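Local coordinates for protein putative polysaccharide deacetylase (Bdellovibrio bacteriovorus HD100, PDB 5JP6) that probably removes acetyl groups from peptidoglycan sugars as a zinc-dependent hydrolase of carbohydrate esterase family 4, at residues A[222-227]-A[263-268]; A[200-205]-A[212-217]; A[256-261]-A[373-378]; A[216-221]-A[269-274]. The protein carries 1 engineered substitution. All coordinates share one frame; numbering follows the deposited sequence.

Contact 1. Residues A[222-227]-A[263-268]; sequences HVIGSH and QAVFDV. With ZN (zinc ion), chain B.
Ile-224 of strand 223-227 and Val-265 of helix 251-269 form the apolar part of this contact, methyl against methyl, with Ile-224 CG2 3.9 Å from Val-265 CG1. In each residue the touching branch stands opposite its own backbone N (chi1 172° for CG1 of Val-265), and both CB atoms point toward the other segment. Beta-branched residues suit such a place, since they present a methyl close to the backbone. The second methyl of the valine, CG2, rests on the strand itself, 3.8 Å from Gly-225 O, an approach of packing alone. Ala-202 and Val-207 also meet Val-265.

Polar bonds brace the helix and also tie it to the strand. Along the helix, Gln-263 NE2 donates to Asp-267 OD1 at 2.9 Å, nearly straight at 165°; it meets the syn side of the carboxylate, 30° out of its plane, bracing one turn. Next to the packed methyls, Ser-226 OG is hydrogen-bonded to His-262 ND1, a direct polar link between strand and helix.

The metal lies at the end of the strand. His-227 NE2 binds the zinc ion at 2.1 Å, with Asp-177 OD2 and Tyr-280 OH as further ligands. His-227 ND1 is hydrogen-bonded to Arg-277 O, which fixes the turn of the imidazole. The chemistry thus divides along the strand: methyls seat its middle on the helix, while its last residue supplies an imidazole nitrogen to the zinc site.

Contact 2. Residues A[200-205]-A[212-217]; sequences FFATGK and EALKRV
Phe-200 and Val-217 stand opposite each other with CA atoms 8.3 Å apart, and Ala-202 faces Leu-214 with CA atoms at 8.6 Å. The pairing runs in reverse order, so strand 199-202 and helix 211-219 head in roughly opposite directions at a spacing suited to side-chain packing of a helix on a sheet.

The main side-chain contact is a CH-pi interaction. Val-217 CG1 sits over one face of the Phe-200 ring, 3.9 Å from its centroid and 22° off the normal. It leans toward the rim, where it comes within 3.6 Å of Phe-200 CD1. This methyl extends anti to the nitrogen of its own residue (chi1 175°), which carries it out from the helix onto the ring. A flat aromatic side chain suits the place because it offers a broad surface to a small methyl. Farther along, Leu-214 starts across the contact rather than into it, but its end swings nearer, bringing CD1 to 4.3 Å from Ala-202 CB. The long leucine reaches where the alanine is short.

The two segments belong to a beta-alpha-beta crossover, in which helices 204-209 and 211-219 link strand 199-202 to its parallel neighbour, strand 223-227. Leu-188 of helix 183-193 packs against both Phe-200 and Val-217, while Leu-214 also reaches Val-268 and Leu-269 of helix 251-269 and Ile-224 of strand 223-227.

Contact 3. Residues A[256-261]-A[373-378]; sequences AEVRGG and SKLVKR
Leu-375, which packs against both Val-258 and Arg-259, is steadied through its backbone: Leu-375 N donates to Ser-373 OG at 3.0 Å, with an angle of 157° at the hydrogen. This is an ST turn, and it sits inside a type I beta turn from Ser-373 to Val-376, whose closing bond from Val-376 N to Ser-373 O is weak. Serine suits the first position because its short hydroxyl can curl back to a nearby amide.

The turn brings the backbones close, with the CA atoms of Leu-375 and Arg-259 only 5.0 Å apart. Leu-375 then clasps Val-258 with its forked end: CD1 lies 3.9 Å and CD2 lies 4.1 Å from Val-258 CG1. With CG anti to the leucine's carbonyl carbon (chi1 -63°), the fork reaches the valine; Phe-290 of helix 285-293 touches both residues.

The second meeting is with the carbonyl. Arg-259 lays the carbon part of its side chain beside Leu-375 O, with CG the nearest atom at 3.5 Å. Its guanidinium lies obliquely to this oxygen, and a second conformer makes its exact place doubtful. Lys-374 carries its amine outward to Ser-295 OG.

A further tie comes from Gln-263 OE1, which is hydrogen-bonded to Lys-377 N. Chemically, the C-terminal loop is shaped by its own polar bonds and joined to helix 251-269 by the leucine's apolar packing and by the Gln-263 bond, with the arginine's methylenes, more than its charge, lying beside the leucine carbonyl.

Contact 4. Residues A[216-221]-A[269-274]; sequences RVAADG and LGWVDP
Ala-218 CB presses into the angle between two larger side chains, 3.7 Å from Leu-269 CD2 and the same 3.7 Å from Trp-271 CZ2. Its approach to the indole is oblique. Alanine suits this spot: its single methyl points toward the other segment and meets both neighbours at once.

Leucine and tryptophan are themselves layered, for Leu-269 CD1 lies 3.8 Å above one face of the indole, offset toward the rim. Trp-271 holds CG between its backbone N and carbonyl carbon (chi1 56°), a torsion that folds the ring back so that its benzo end comes nearer to helix 211-219. The N of Asp-273 lies in plane at the ring's edge, and Lys-370 makes a cation-pi interaction with the indole.

Glycines end both helices here. Gly-221 closes a Schellman motif, with Gly-221 N bonded to Ala-218 O at 3.1 Å, and Gly-270 follows helix 251-269; both have positive phi, which favours glycine.

The contact therefore joins the C-terminal ends of helices 211-219 and 251-269 on one flank of the sheet, where Ile-224 of strand 223-227 is touched by both Ala-218 and Leu-269.

Overall arrangement
From the N terminus, contact 2 closes first, a short loop joining strand 199-202 to helix 211-219. Contact 4 begins on the same helix, sharing Arg-216 and Val-217, and closes a longer loop at 269-274. Contact 1 is nested inside that loop, tying the next strand, 223-227, to helix 251-269. Contact 3 opens farther up this helix and closes near the C terminus, so it crosses both contact 1 and contact 4. Neighbouring parallel strands connect contacts 1 and 2 within the sheet, whereas Val-272 packs on Ser-373 and Val-376 to join contacts 4 and 3. Together they tie two neighbouring strands, helices 211-219 and 251-269, the loop 269-274 and the C-terminal loop together.

Contact 1. Residues A[222-227]-A[263-268]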
# COMPACT_ATOMS: atom_id res chain seq x y z
N HIS A 222 4.47 3.15 14.87
CA HIS A 222 4.19 3.90 13.66
C HIS A 222 2.91 4.73 13.80
O HIS A 222 2.07 4.48 14.66
CB HIS A 222 4.08 2.94 12.48
CG HIS A 222 5.30 2.10 12.30
ND1 HIS A 222 6.52 2.61 11.95
CD2 HIS A 222 5.47 0.77 12.47
CE1 HIS A 222 7.40 1.62 11.89
NE2 HIS A 222 6.78 0.50 12.19
N VAL A 223 2.80 5.73 12.95
CA VAL A 223 1.57 6.52 12.81
C VAL A 223 0.61 5.73 11.93
O VAL A 223 1.00 5.15 10.92
CB VAL A 223 1.86 7.94 12.29
CG1 VAL A 223 0.62 8.57 11.72
CG2 VAL A 223 2.47 8.77 13.40
N ILE A 224 -0.66 5.70 12.33
CA ILE A 224 -1.70 5.01 11.59
C ILE A 224 -2.93 5.91 11.43
O ILE A 224 -3.60 6.21 12.40
CB ILE A 224 -2.11 3.69 12.22
CG1 ILE A 224 -0.89 2.83 12.53
CG2 ILE A 224 -3.10 2.94 11.32
CD1 ILE A 224 -1.25 1.57 13.32
N GLY A 225 -3.17 6.31 10.18
CA GLY A 225 -4.39 6.98 9.77
C GLY A 225 -5.12 6.15 8.75
O GLY A 225 -5.05 4.93 8.76
N SER A 226 -5.80 6.82 7.82
CA SER A 226 -6.61 6.09 6.84
C SER A 226 -6.52 6.66 5.43
O SER A 226 -6.11 7.78 5.25
CB SER A 226 -8.06 5.97 7.35
OG SER A 226 -8.76 7.18 7.26
N HIS A 227 -6.88 5.81 4.46
CA HIS A 227 -6.90 6.13 3.04
C HIS A 227 -8.23 5.59 2.54
O HIS A 227 -8.50 4.41 2.67
CB HIS A 227 -5.74 5.49 2.27
CG HIS A 227 -5.73 5.75 0.80
ND1 HIS A 227 -5.85 7.00 0.27
CD2 HIS A 227 -5.52 4.91 -0.26
CE1 HIS A 227 -5.80 6.93 -1.06
NE2 HIS A 227 -5.61 5.68 -1.40
N GLN A 263 -12.84 4.94 11.28
CA GLN A 263 -13.57 4.13 12.23
C GLN A 263 -13.00 2.70 12.33
O GLN A 263 -12.94 2.14 13.41
CB GLN A 263 -15.05 4.10 11.86
CG GLN A 263 -15.90 3.45 12.91
CD GLN A 263 -16.14 4.34 14.14
OE1 GLN A 263 -16.52 5.50 14.02
NE2 GLN A 263 -15.93 3.78 15.32
N ALA A 264 -12.63 2.12 11.18
CA ALA A 264 -12.12 0.74 11.18
C ALA A 264 -10.85 0.67 12.03
O ALA A 264 -10.66 -0.27 12.81
CB ALA A 264 -11.87 0.24 9.79
N VAL A 265 -9.95 1.64 11.83
CA VAL A 265 -8.71 1.66 12.61
C VAL A 265 -9.02 1.80 14.11
O VAL A 265 -8.49 1.07 14.95
CB VAL A 265 -7.76 2.77 12.15
CG1 VAL A 265 -6.58 2.90 13.09
CG2 VAL A 265 -7.29 2.52 10.70
N PHE A 266 -9.86 2.76 14.42
CA PHE A 266 -10.27 3.04 15.80
C PHE A 266 -10.90 1.81 16.46
O PHE A 266 -10.61 1.50 17.62
CB PHE A 266 -11.23 4.20 15.84
CG PHE A 266 -11.75 4.52 17.21
CD1 PHE A 266 -10.97 5.19 18.11
CD2 PHE A 266 -13.00 4.08 17.61
CE1 PHE A 266 -11.44 5.48 19.38
CE2 PHE A 266 -13.47 4.36 18.87
CZ PHE A 266 -12.67 5.03 19.76
N ASP A 267 -11.75 1.11 15.72
CA ASP A 267 -12.41 -0.08 16.26
C ASP A 267 -11.41 -1.17 16.66
O ASP A 267 -11.70 -1.94 17.60
CB ASP A 267 -13.41 -0.63 15.27
CG ASP A 267 -14.65 0.23 15.12
OD1 ASP A 267 -14.89 1.16 15.93
OD2 ASP A 267 -15.39 -0.02 14.13
N VAL A 268 -10.27 -1.24 15.97
CA VAL A 268 -9.23 -2.23 16.33
C VAL A 268 -8.34 -1.74 17.48
O VAL A 268 -8.09 -2.48 18.45
CB VAL A 268 -8.38 -2.62 15.12
CG1 VAL A 268 -7.22 -3.55 15.50
CG2 VAL A 268 -9.25 -3.28 14.03
ZN ZN B . -4.56 4.11 -2.21

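Contact 2. Residues A[200-205]-A[212-217]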
# COMPACT_ATOMS: atom_id res chain seq x y z
N PHE A 200 1.25 4.94 8.17
CA PHE A 200 0.41 4.01 7.44
C PHE A 200 -0.98 4.59 7.28
O PHE A 200 -1.63 4.94 8.26
CB PHE A 200 0.34 2.65 8.14
CG PHE A 200 1.64 1.90 8.14
CD1 PHE A 200 2.67 2.27 8.98
CD2 PHE A 200 1.85 0.84 7.25
CE1 PHE A 200 3.90 1.59 8.95
CE2 PHE A 200 3.06 0.17 7.23
CZ PHE A 200 4.08 0.55 8.07
N PHE A 201 -1.41 4.70 6.03
CA PHE A 201 -2.75 5.16 5.69
C PHE A 201 -3.55 3.92 5.28
O PHE A 201 -3.59 3.51 4.13
CB PHE A 201 -2.72 6.24 4.61
CG PHE A 201 -2.02 7.49 5.05
CD1 PHE A 201 -0.65 7.61 4.88
CD2 PHE A 201 -2.70 8.54 5.64
CE1 PHE A 201 0.03 8.75 5.30
CE2 PHE A 201 -2.03 9.68 6.05
CZ PHE A 201 -0.67 9.78 5.89
N ALA A 202 -4.16 3.32 6.29
CA ALA A 202 -4.81 2.04 6.15
C ALA A 202 -6.17 2.19 5.51
O ALA A 202 -6.80 3.23 5.66
CB ALA A 202 -4.95 1.40 7.53
N THR A 203 -6.64 1.16 4.82
CA THR A 203 -7.98 1.22 4.30
C THR A 203 -8.88 0.27 5.09
O THR A 203 -8.42 -0.77 5.63
CB THR A 203 -7.94 0.91 2.81
OG1 THR A 203 -9.01 1.58 2.14
CG2 THR A 203 -7.86 -0.64 2.62
N GLY A 204 -10.16 0.64 5.19
CA GLY A 204 -11.12 -0.12 5.97
C GLY A 204 -11.17 -1.60 5.64
O GLY A 204 -11.18 -2.44 6.55
N LYS A 205 -11.18 -1.92 4.34
CA LYS A 205 -11.27 -3.29 3.93
C LYS A 205 -10.06 -4.11 4.45
O LYS A 205 -10.23 -5.22 4.95
CB LYS A 205 -11.39 -3.40 2.39
CG LYS A 205 -11.52 -4.81 1.86
CD LYS A 205 -11.68 -4.83 0.32
CE LYS A 205 -11.93 -6.24 -0.18
NZ LYS A 205 -10.81 -7.16 0.13
N GLU A 212 -5.08 -8.15 13.33
CA GLU A 212 -3.89 -8.48 14.11
C GLU A 212 -2.65 -7.86 13.51
O GLU A 212 -1.79 -7.37 14.25
CB GLU A 212 -3.74 -10.00 14.28
CG GLU A 212 -4.89 -10.59 15.05
CD GLU A 212 -4.99 -10.00 16.46
OE1 GLU A 212 -3.94 -9.88 17.17
OE2 GLU A 212 -6.12 -9.66 16.87
N ALA A 213 -2.58 -7.84 12.18
CA ALA A 213 -1.49 -7.16 11.51
C ALA A 213 -1.50 -5.67 11.84
O ALA A 213 -0.45 -5.09 12.10
CB ALA A 213 -1.54 -7.38 10.00
N LEU A 214 -2.69 -5.06 11.90
CA LEU A 214 -2.76 -3.65 12.25
C LEU A 214 -2.21 -3.42 13.68
O LEU A 214 -1.50 -2.45 13.94
CB LEU A 214 -4.18 -3.10 12.12
CG LEU A 214 -4.27 -1.58 12.21
CD1 LEU A 214 -3.72 -0.92 10.95
CD2 LEU A 214 -5.71 -1.16 12.47
N LYS A 215 -2.57 -4.32 14.60
CA LYS A 215 -2.05 -4.22 15.94
C LYS A 215 -0.52 -4.30 15.99
O LYS A 215 0.11 -3.62 16.80
CB LYS A 215 -2.67 -5.25 16.84
CG LYS A 215 -4.18 -5.06 17.09
CD LYS A 215 -4.70 -6.10 18.06
CE LYS A 215 -6.19 -5.93 18.22
NZ LYS A 215 -6.70 -6.91 19.21
N ARG A 216 0.09 -5.12 15.13
CA ARG A 216 1.56 -5.16 15.07
C ARG A 216 2.14 -3.89 14.54
O ARG A 216 3.19 -3.46 15.02
CB ARG A 216 2.04 -6.37 14.26
CG ARG A 216 1.61 -7.71 14.92
CD ARG A 216 2.23 -8.92 14.22
NE ARG A 216 1.68 -9.20 12.89
CZ ARG A 216 0.62 -9.96 12.67
NH1 ARG A 216 -0.06 -10.45 13.69
NH2 ARG A 216 0.22 -10.20 11.43
N VAL A 217 1.49 -3.26 13.55
CA VAL A 217 1.95 -1.95 13.08
C VAL A 217 1.93 -0.97 14.26
O VAL A 217 2.91 -0.26 14.50
CB VAL A 217 1.08 -1.40 11.92
CG1 VAL A 217 1.51 0.01 11.52
CG2 VAL A 217 1.06 -2.33 10.71

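Contact 3. Residues A[256-261]-A[373-378]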
# COMPACT_ATOMS: atom_id res chain seq x y z
N ALA A 256 -18.64 9.84 4.22
CA ALA A 256 -18.81 8.55 4.86
C ALA A 256 -17.63 7.61 4.61
O ALA A 256 -17.23 6.84 5.51
CB ALA A 256 -20.12 7.93 4.42
N GLU A 257 -17.03 7.69 3.41
CA GLU A 257 -15.83 6.91 3.05
C GLU A 257 -14.64 7.39 3.92
O GLU A 257 -13.84 6.59 4.43
CB GLU A 257 -15.49 7.01 1.55
CG GLU A 257 -16.43 6.18 0.70
CD GLU A 257 -16.02 4.73 0.63
OE1 GLU A 257 -15.14 4.27 1.42
OE2 GLU A 257 -16.55 4.05 -0.25
N VAL A 258 -14.52 8.70 4.10
CA VAL A 258 -13.47 9.24 4.96
C VAL A 258 -13.61 8.71 6.39
O VAL A 258 -12.63 8.22 6.97
CB VAL A 258 -13.47 10.78 4.97
CG1 VAL A 258 -12.46 11.33 5.96
CG2 VAL A 258 -13.15 11.34 3.56
N ARG A 259 -14.81 8.80 6.95
CA ARG A 259 -15.11 8.29 8.30
C ARG A 259 -14.89 6.81 8.44
O ARG A 259 -14.37 6.33 9.45
CB ARG A 259 -16.57 8.49 8.65
CG ARG A 259 -16.91 9.90 9.00
CD ARG A 259 -18.18 9.98 9.80
NE ARG A 259 -18.23 11.27 10.46
CZ ARG A 259 -18.57 12.40 9.83
NH1 ARG A 259 -18.88 12.33 8.54
NH2 ARG A 259 -18.59 13.59 10.47
N GLY A 260 -15.30 6.05 7.42
CA GLY A 260 -15.29 4.60 7.56
C GLY A 260 -13.93 3.97 7.78
O GLY A 260 -13.79 3.04 8.60
N GLY A 261 -12.91 4.43 7.07
CA GLY A 261 -11.55 3.88 7.26
C GLY A 261 -10.99 4.27 8.65
O GLY A 261 -10.37 3.49 9.34
N SER A 373 -10.71 11.48 17.72
CA SER A 373 -10.95 11.82 16.32
C SER A 373 -12.40 12.30 16.11
O SER A 373 -13.35 11.64 16.50
CB SER A 373 -10.75 10.62 15.42
OG SER A 373 -11.07 10.95 14.07
N LYS A 374 -12.51 13.43 15.40
CA LYS A 374 -13.82 13.94 14.99
C LYS A 374 -14.47 13.13 13.84
O LYS A 374 -15.60 13.44 13.44
CB LYS A 374 -13.73 15.42 14.65
CG LYS A 374 -13.39 16.27 15.86
CD LYS A 374 -13.15 17.73 15.47
CE LYS A 374 -12.90 18.59 16.64
NZ LYS A 374 -12.58 19.96 16.23
N LEU A 375 -13.73 12.14 13.33
CA LEU A 375 -14.21 11.27 12.27
C LEU A 375 -14.77 9.95 12.79
O LEU A 375 -15.25 9.14 12.01
CB LEU A 375 -13.08 10.99 11.27
CG LEU A 375 -12.55 12.18 10.52
CD1 LEU A 375 -11.34 11.83 9.68
CD2 LEU A 375 -13.64 12.82 9.63
N VAL A 376 -14.68 9.72 14.11
CA VAL A 376 -15.13 8.46 14.65
C VAL A 376 -16.25 8.64 15.67
O VAL A 376 -16.33 9.68 16.34
CB VAL A 376 -14.01 7.63 15.26
CG1 VAL A 376 -12.81 7.49 14.33
CG2 VAL A 376 -13.63 8.10 16.59
N LYS A 377 -17.07 7.59 15.80
CA LYS A 377 -18.09 7.46 16.84
C LYS A 377 -17.52 6.57 17.96
O LYS A 377 -17.00 5.47 17.71
CB LYS A 377 -19.30 6.78 16.27
CG LYS A 377 -19.99 7.52 15.18
CD LYS A 377 -21.29 6.81 14.76
CE LYS A 377 -22.38 6.85 15.82
NZ LYS A 377 -23.73 6.49 15.26
N ARG A 378 -17.57 7.08 19.18
CA ARG A 378 -17.09 6.34 20.33
C ARG A 378 -17.99 5.17 20.64
O ARG A 378 -19.14 5.12 20.21
CB ARG A 378 -17.02 7.25 21.55
CG ARG A 378 -16.20 8.53 21.38
CD ARG A 378 -16.10 9.24 22.73
NE ARG A 378 -15.62 10.62 22.63
CZ ARG A 378 -14.33 10.99 22.69
NH1 ARG A 378 -13.35 10.07 22.84
NH2 ARG A 378 -14.03 12.30 22.59

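Contact 4. Residues A[216-221]-A[269-274]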
# COMPACT_ATOMS: atom_id res chain seq x y z
N ARG A 216 0.09 -5.12 15.13
CA ARG A 216 1.56 -5.16 15.07
C ARG A 216 2.14 -3.89 14.54
O ARG A 216 3.19 -3.46 15.02
CB ARG A 216 2.04 -6.37 14.26
CG ARG A 216 1.61 -7.71 14.92
CD ARG A 216 2.23 -8.92 14.22
NE ARG A 216 1.68 -9.20 12.89
CZ ARG A 216 0.62 -9.96 12.67
NH1 ARG A 216 -0.06 -10.45 13.69
NH2 ARG A 216 0.22 -10.20 11.43
N VAL A 217 1.49 -3.26 13.55
CA VAL A 217 1.95 -1.95 13.08
C VAL A 217 1.93 -0.97 14.26
O VAL A 217 2.91 -0.26 14.50
CB VAL A 217 1.08 -1.40 11.92
CG1 VAL A 217 1.51 0.01 11.52
CG2 VAL A 217 1.06 -2.33 10.71
N ALA A 218 0.81 -0.94 14.99
CA ALA A 218 0.65 -0.02 16.13
C ALA A 218 1.76 -0.26 17.19
O ALA A 218 2.36 0.69 17.72
CB ALA A 218 -0.73 -0.15 16.75
N ALA A 219 2.02 -1.53 17.50
CA ALA A 219 2.95 -1.87 18.55
C ALA A 219 4.40 -1.44 18.22
O ALA A 219 5.21 -1.30 19.13
CB ALA A 219 2.88 -3.34 18.86
N ASP A 220 4.69 -1.26 16.92
CA ASP A 220 6.02 -0.89 16.46
C ASP A 220 6.21 0.63 16.43
O ASP A 220 7.26 1.09 16.00
CB ASP A 220 6.38 -1.55 15.11
CG ASP A 220 6.88 -3.00 15.25
OD1 ASP A 220 6.85 -3.57 16.39
OD2 ASP A 220 7.27 -3.56 14.20
N GLY A 221 5.22 1.41 16.89
CA GLY A 221 5.39 2.86 17.09
C GLY A 221 5.08 3.74 15.89
O GLY A 221 5.32 4.94 15.91
N LEU A 269 -7.88 -0.50 17.38
CA LEU A 269 -6.81 -0.00 18.23
C LEU A 269 -7.25 0.82 19.44
O LEU A 269 -6.49 0.93 20.41
CB LEU A 269 -5.87 0.89 17.42
CG LEU A 269 -5.18 0.26 16.22
CD1 LEU A 269 -4.36 1.29 15.50
CD2 LEU A 269 -4.32 -0.93 16.64
N GLY A 270 -8.45 1.41 19.37
CA GLY A 270 -8.86 2.37 20.36
C GLY A 270 -8.33 3.77 20.11
O GLY A 270 -8.51 4.69 20.90
N TRP A 271 -7.70 3.94 18.95
CA TRP A 271 -7.23 5.24 18.51
C TRP A 271 -7.00 5.17 17.00
O TRP A 271 -6.98 4.11 16.41
CB TRP A 271 -5.96 5.65 19.23
CG TRP A 271 -4.82 4.66 19.13
CD1 TRP A 271 -4.45 3.74 20.05
CD2 TRP A 271 -3.85 4.57 18.08
NE1 TRP A 271 -3.32 3.05 19.66
CE2 TRP A 271 -2.92 3.55 18.44
CE3 TRP A 271 -3.65 5.28 16.89
CZ2 TRP A 271 -1.81 3.24 17.64
CZ3 TRP A 271 -2.58 4.95 16.08
CH2 TRP A 271 -1.67 3.92 16.45
N VAL A 272 -6.87 6.37 16.42
CA VAL A 272 -6.53 6.55 15.03
C VAL A 272 -5.89 7.92 14.92
O VAL A 272 -6.45 8.91 15.40
CB VAL A 272 -7.72 6.39 14.07
CG1 VAL A 272 -8.91 7.30 14.43
CG2 VAL A 272 -7.25 6.58 12.64
N ASP A 273 -4.69 7.99 14.34
CA ASP A 273 -4.04 9.29 14.23
C ASP A 273 -4.82 10.21 13.31
O ASP A 273 -5.48 9.75 12.34
CB ASP A 273 -2.61 9.12 13.71
CG ASP A 273 -1.68 8.58 14.78
OD1 ASP A 273 -1.54 9.28 15.85
OD2 ASP A 273 -1.07 7.52 14.58
N PRO A 274 -4.69 11.53 13.55
CA PRO A 274 -5.49 12.52 12.78
C PRO A 274 -4.83 12.83 11.45
O PRO A 274 -4.50 13.98 11.18
CB PRO A 274 -5.54 13.72 13.72
CG PRO A 274 -4.23 13.62 14.47
CD PRO A 274 -4.08 12.15 14.74